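Local coordinates for protein pullulanase (Klebsiella oxytoca, PDB 2YOC) that hydrolyses alpha-1,6-glucosidic linkages in pullulan and related alpha-glucans, and is exported by a type 2 secretion system, at residues B[470-475]-B[542-547]; B[548-553]-B[603-608]. All blocks are in the same frame, centred on the assembly; numbering follows the deposited sequence.

Interaction 1: residues B[470-475]-B[542-547]; sequences LATVNE and SYNWGY. With CA (calcium ion), chain K.
Val473 packs against Ser542 and Asn544. These two flank Tyr543, the first residue of the YNWGYDP motif of type I pullulanases. Both segments lie in the connection between strands 461-464 and 586-591 of the (beta/alpha)8 barrel, largely as loop. Val473 has CG1 anti to its backbone N (chi1 169°). This places CG2 beside the N, where it lies 3.5 Å from Ser542 O and 4.0 Å from Asn544 CB. The other branch, CG1, rests against Ser542 CA. The valine thus covers backbone on one residue and side chain on the other.

Asn544 brings its amide over to Thr472. The two side chains cross obliquely, with Thr472 OG1 3.4 Å from Asn544 CG. This is packing. The hydroxyl has its polar partner in Asp548, just beyond the segment.

Leu470 is the third main contributor. Its CB lies 3.7 Å from Gly546 O, and both methyls lie close to Gly546 CA. Gly546 presents bare backbone here, so the leucine reaches the chain itself.

The 470-475 loop also curls round a calcium ion. Leu470 O binds it at 2.4 Å and Glu475 OE2 at 2.8 Å; Asp469 and Glu556 supply the other protein ligands. One residue thus does both: the Leu470 side chain packs on Gly546 and its carbonyl O binds the metal.

Within the motif, Asn544 and Gly546 form an Asx turn. Gly546 N donates to Asn544 OD1 at 2.7 Å. The donor lies in the plane of the side-chain carbonyl, on a lone pair of OD1, and the bond is bent, with an N-H...O angle of 138°.

Interaction 2: residues B[548-553]-B[603-608]; sequences DPFHYT and DRTSVL. With SO4 (sulfate ion), chain P.
A threonine methyl sits over the centre of the Phe550 ring. Thr605 CG2 is 4.1 Å from the ring centroid and 13° off the normal, a CH-pi contact. The opposite face is taken by the next residue in sequence: His551 CE1 lies 3.6 Å above the ring plane, offset toward the rim. The phenyl ring is therefore held between a methyl and an imidazole. Val607 CG2 closes in at the ring edge, 3.8 Å from Phe550 CE1.

Thr605 has CG2 anti to its carbonyl carbon, over the ring, while OG1 sits between the backbone N and the carbonyl carbon and is hydrogen-bonded to Asn597. The same methyl also covers part of one face of the Arg604 guanidinium. That group stands steeply to the phenyl ring, the planes 78° apart, with Arg604 NH1 3.7 Å from Phe550 CE2.

The Arg604 chain bends at chi3 (81°) and meets a sulfate, probably from the crystallisation liquor, with its guanidinium edge. Arg604 NH2 donates to sulfate O4 at 3.3 Å. NE makes two weak bonds, to O1 and O4.

Further along, Leu608 CD1 meets the edge of the Tyr552 ring, in its plane, 3.9 Å from Tyr552 CE2. The tyrosine hydroxyl is bonded to His595 O. His551 is fixed by Asp469, a calcium ligand, and by Thr365, so Phe550 rests on a second-shell residue of that metal site.

The bond from Ser606 N to Asp603 O (3.1 Å) closes a type I beta turn. The contact joins the loop continuing the YNWGYDP motif to the loop after strand 586-591 of the (beta/alpha)8 barrel.

In the fold
The two contacts are in series along the chain, and their centres lie about 12 Å apart. Segment 548-553 continues directly from 542-547, so the YNWGYDP motif runs from interaction 1 into interaction 2. Interaction 1 lies wholly within the long connection between barrel strands 461-464 and 586-591. Interaction 2 spans strand 586-591 and joins that connection to the loop before helix 608-611. They also touch: Ala471 N lies 3.0 Å from Asp548 O, a probable hydrogen bond. The calcium ligand Asp469 pairs with the backbone of Phe550. The calcium-binding loop, the motif and the loop after strand 586-591 therefore pack together, joining the connections before and after that strand.

Interaction 1: residues B[470-475]-B[542-547]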
# COMPACT_ATOMS: atom_id res chain seq x y z
N LEU B 470 -12.25 -13.81 -46.21
CA LEU B 470 -12.94 -12.61 -45.72
C LEU B 470 -14.11 -12.33 -46.59
O LEU B 470 -14.15 -12.76 -47.74
CB LEU B 470 -12.05 -11.37 -45.56
CG LEU B 470 -10.87 -11.22 -46.49
CD1 LEU B 470 -10.75 -9.81 -47.02
CD2 LEU B 470 -9.58 -11.63 -45.80
N ALA B 471 -15.09 -11.65 -46.03
CA ALA B 471 -16.34 -11.31 -46.67
C ALA B 471 -16.33 -9.92 -47.33
O ALA B 471 -16.97 -9.73 -48.37
CB ALA B 471 -17.47 -11.38 -45.64
N THR B 472 -15.58 -8.99 -46.74
CA THR B 472 -15.50 -7.55 -47.04
C THR B 472 -14.72 -7.03 -48.27
O THR B 472 -14.40 -5.83 -48.33
CB THR B 472 -15.22 -6.79 -45.74
OG1 THR B 472 -14.13 -7.42 -45.05
CG2 THR B 472 -16.44 -6.73 -44.85
N VAL B 473 -14.45 -7.89 -49.26
CA VAL B 473 -13.85 -7.45 -50.52
C VAL B 473 -14.52 -8.27 -51.63
O VAL B 473 -14.55 -9.50 -51.54
CB VAL B 473 -12.29 -7.51 -50.59
CG1 VAL B 473 -11.77 -7.30 -52.01
CG2 VAL B 473 -11.65 -6.50 -49.64
N ASN B 474 -15.07 -7.58 -52.65
CA ASN B 474 -15.70 -8.26 -53.77
C ASN B 474 -14.60 -8.91 -54.59
O ASN B 474 -13.67 -8.22 -55.04
CB ASN B 474 -16.52 -7.29 -54.61
CG ASN B 474 -17.52 -7.97 -55.52
OD1 ASN B 474 -17.20 -8.89 -56.28
ND2 ASN B 474 -18.75 -7.52 -55.50
N GLU B 475 -14.67 -10.25 -54.74
CA GLU B 475 -13.68 -11.06 -55.46
C GLU B 475 -13.84 -10.98 -56.96
O GLU B 475 -12.97 -11.44 -57.70
CB GLU B 475 -13.64 -12.52 -54.96
CG GLU B 475 -13.43 -12.65 -53.46
CD GLU B 475 -12.94 -13.99 -52.97
OE1 GLU B 475 -13.50 -15.04 -53.34
OE2 GLU B 475 -12.04 -13.97 -52.11
N SER B 542 -10.11 -2.87 -52.87
CA SER B 542 -9.64 -4.23 -52.62
C SER B 542 -9.02 -4.29 -51.20
O SER B 542 -8.52 -5.34 -50.74
CB SER B 542 -8.61 -4.60 -53.67
OG SER B 542 -9.19 -4.67 -54.96
N TYR B 543 -9.10 -3.14 -50.49
CA TYR B 543 -8.52 -2.95 -49.17
C TYR B 543 -9.44 -3.12 -47.96
O TYR B 543 -10.34 -2.31 -47.72
CB TYR B 543 -7.75 -1.61 -49.07
CG TYR B 543 -6.78 -1.61 -47.92
CD1 TYR B 543 -7.22 -1.43 -46.61
CD2 TYR B 543 -5.43 -1.87 -48.12
CE1 TYR B 543 -6.35 -1.52 -45.53
CE2 TYR B 543 -4.54 -1.96 -47.05
CZ TYR B 543 -5.00 -1.78 -45.75
OH TYR B 543 -4.14 -1.88 -44.69
N ASN B 544 -9.14 -4.12 -47.16
CA ASN B 544 -9.74 -4.39 -45.87
C ASN B 544 -8.74 -5.25 -45.13
O ASN B 544 -8.00 -6.00 -45.77
CB ASN B 544 -11.10 -5.07 -45.94
CG ASN B 544 -11.80 -4.99 -44.60
OD1 ASN B 544 -11.38 -5.59 -43.60
ND2 ASN B 544 -12.82 -4.17 -44.50
N TRP B 545 -8.66 -5.08 -43.79
CA TRP B 545 -7.79 -5.91 -42.96
C TRP B 545 -8.26 -7.36 -43.08
O TRP B 545 -7.45 -8.26 -43.35
CB TRP B 545 -7.87 -5.45 -41.51
CG TRP B 545 -7.15 -4.17 -41.21
CD1 TRP B 545 -6.24 -3.52 -41.99
CD2 TRP B 545 -7.22 -3.44 -39.98
NE1 TRP B 545 -5.77 -2.39 -41.34
CE2 TRP B 545 -6.36 -2.32 -40.10
CE3 TRP B 545 -7.97 -3.59 -38.79
CZ2 TRP B 545 -6.21 -1.37 -39.07
CZ3 TRP B 545 -7.85 -2.63 -37.79
CH2 TRP B 545 -6.97 -1.55 -37.93
N GLY B 546 -9.59 -7.54 -42.99
CA GLY B 546 -10.27 -8.81 -43.21
C GLY B 546 -10.84 -9.50 -42.00
O GLY B 546 -11.13 -10.69 -42.07
N TYR B 547 -11.02 -8.78 -40.88
CA TYR B 547 -11.56 -9.34 -39.63
C TYR B 547 -13.10 -9.51 -39.73
O TYR B 547 -13.87 -9.03 -38.88
CB TYR B 547 -11.11 -8.47 -38.44
CG TYR B 547 -9.60 -8.45 -38.21
CD1 TYR B 547 -9.00 -9.39 -37.38
CD2 TYR B 547 -8.79 -7.47 -38.78
CE1 TYR B 547 -7.62 -9.36 -37.15
CE2 TYR B 547 -7.41 -7.44 -38.56
CZ TYR B 547 -6.83 -8.38 -37.74
OH TYR B 547 -5.48 -8.39 -37.54
CA CA K . -13.73 -13.62 -49.95

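Interaction 2: residues B[548-553]-B[603-608]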
# COMPACT_ATOMS: atom_id res chain seq x y z
N ASP B 548 -13.54 -10.18 -40.82
CA ASP B 548 -14.93 -10.43 -41.24
C ASP B 548 -14.99 -11.83 -41.86
O ASP B 548 -14.97 -11.99 -43.09
CB ASP B 548 -15.34 -9.36 -42.27
CG ASP B 548 -14.96 -7.94 -41.86
OD1 ASP B 548 -15.63 -7.39 -40.94
OD2 ASP B 548 -13.94 -7.40 -42.38
N PRO B 549 -15.00 -12.89 -41.02
CA PRO B 549 -14.97 -14.26 -41.56
C PRO B 549 -16.19 -14.70 -42.35
O PRO B 549 -17.32 -14.61 -41.85
CB PRO B 549 -14.80 -15.15 -40.32
CG PRO B 549 -14.41 -14.23 -39.21
CD PRO B 549 -14.98 -12.89 -39.54
N PHE B 550 -15.95 -15.20 -43.57
CA PHE B 550 -16.99 -15.78 -44.45
C PHE B 550 -16.85 -17.32 -44.30
O PHE B 550 -17.79 -18.00 -43.84
CB PHE B 550 -16.77 -15.35 -45.91
CG PHE B 550 -17.97 -15.39 -46.82
CD1 PHE B 550 -19.14 -16.05 -46.44
CD2 PHE B 550 -17.93 -14.81 -48.08
CE1 PHE B 550 -20.25 -16.11 -47.30
CE2 PHE B 550 -19.04 -14.86 -48.93
CZ PHE B 550 -20.19 -15.50 -48.53
N HIS B 551 -15.63 -17.86 -44.60
CA HIS B 551 -15.27 -19.27 -44.44
C HIS B 551 -13.92 -19.33 -43.71
O HIS B 551 -12.96 -18.67 -44.12
CB HIS B 551 -15.23 -19.99 -45.80
CG HIS B 551 -16.56 -20.03 -46.51
ND1 HIS B 551 -16.99 -18.97 -47.27
CD2 HIS B 551 -17.50 -21.01 -46.56
CE1 HIS B 551 -18.17 -19.33 -47.76
NE2 HIS B 551 -18.52 -20.54 -47.36
N TYR B 552 -13.88 -20.05 -42.60
CA TYR B 552 -12.68 -20.12 -41.78
C TYR B 552 -11.52 -20.90 -42.35
O TYR B 552 -10.37 -20.67 -41.93
CB TYR B 552 -13.04 -20.73 -40.44
CG TYR B 552 -13.98 -19.90 -39.62
CD1 TYR B 552 -13.57 -18.70 -39.04
CD2 TYR B 552 -15.28 -20.33 -39.36
CE1 TYR B 552 -14.42 -17.95 -38.24
CE2 TYR B 552 -16.14 -19.60 -38.55
CZ TYR B 552 -15.71 -18.40 -37.99
OH TYR B 552 -16.53 -17.66 -37.18
N THR B 553 -11.80 -21.88 -43.21
CA THR B 553 -10.78 -22.82 -43.67
C THR B 553 -10.45 -22.79 -45.17
O THR B 553 -10.09 -23.80 -45.79
CB THR B 553 -11.04 -24.20 -43.02
OG1 THR B 553 -11.81 -24.04 -41.81
CG2 THR B 553 -9.77 -24.91 -42.69
N ASP B 603 -28.93 -12.79 -44.66
CA ASP B 603 -27.60 -12.31 -45.07
C ASP B 603 -26.86 -13.30 -45.93
O ASP B 603 -26.76 -14.49 -45.60
CB ASP B 603 -26.69 -11.94 -43.90
CG ASP B 603 -26.76 -10.53 -43.39
OD1 ASP B 603 -27.67 -10.25 -42.58
OD2 ASP B 603 -25.83 -9.73 -43.71
N ARG B 604 -26.30 -12.77 -47.02
CA ARG B 604 -25.48 -13.47 -47.98
C ARG B 604 -24.30 -14.21 -47.27
O ARG B 604 -24.02 -15.37 -47.57
CB ARG B 604 -24.93 -12.40 -48.93
CG ARG B 604 -23.89 -12.88 -49.90
CD ARG B 604 -23.41 -11.73 -50.73
NE ARG B 604 -22.40 -10.94 -50.02
CZ ARG B 604 -21.09 -11.14 -50.12
NH1 ARG B 604 -20.62 -12.13 -50.88
NH2 ARG B 604 -20.25 -10.36 -49.46
N THR B 605 -23.66 -13.52 -46.31
CA THR B 605 -22.51 -14.03 -45.58
C THR B 605 -22.84 -14.88 -44.34
O THR B 605 -21.92 -15.37 -43.68
CB THR B 605 -21.45 -12.95 -45.37
OG1 THR B 605 -21.85 -12.13 -44.27
CG2 THR B 605 -21.21 -12.12 -46.60
N SER B 606 -24.13 -15.07 -44.03
CA SER B 606 -24.51 -15.96 -42.94
C SER B 606 -24.40 -17.39 -43.52
O SER B 606 -25.04 -17.71 -44.54
CB SER B 606 -25.94 -15.69 -42.48
OG SER B 606 -26.34 -16.68 -41.55
N VAL B 607 -23.51 -18.20 -42.93
CA VAL B 607 -23.32 -19.58 -43.38
C VAL B 607 -23.72 -20.49 -42.21
O VAL B 607 -24.73 -21.19 -42.30
CB VAL B 607 -21.89 -19.87 -43.96
CG1 VAL B 607 -21.80 -21.27 -44.53
CG2 VAL B 607 -21.48 -18.84 -45.02
N LEU B 608 -23.02 -20.35 -41.09
CA LEU B 608 -23.27 -21.12 -39.87
C LEU B 608 -24.68 -20.96 -39.29
O LEU B 608 -25.28 -21.96 -38.88
CB LEU B 608 -22.21 -20.81 -38.80
CG LEU B 608 -20.82 -21.33 -39.09
CD1 LEU B 608 -19.82 -20.71 -38.17
CD2 LEU B 608 -20.78 -22.86 -39.04
S SO4 P . -23.61 -8.36 -47.81
O1 SO4 P . -24.62 -8.84 -48.77
O2 SO4 P . -23.38 -9.38 -46.76
O3 SO4 P . -24.13 -7.17 -47.15
O4 SO4 P . -22.36 -8.03 -48.52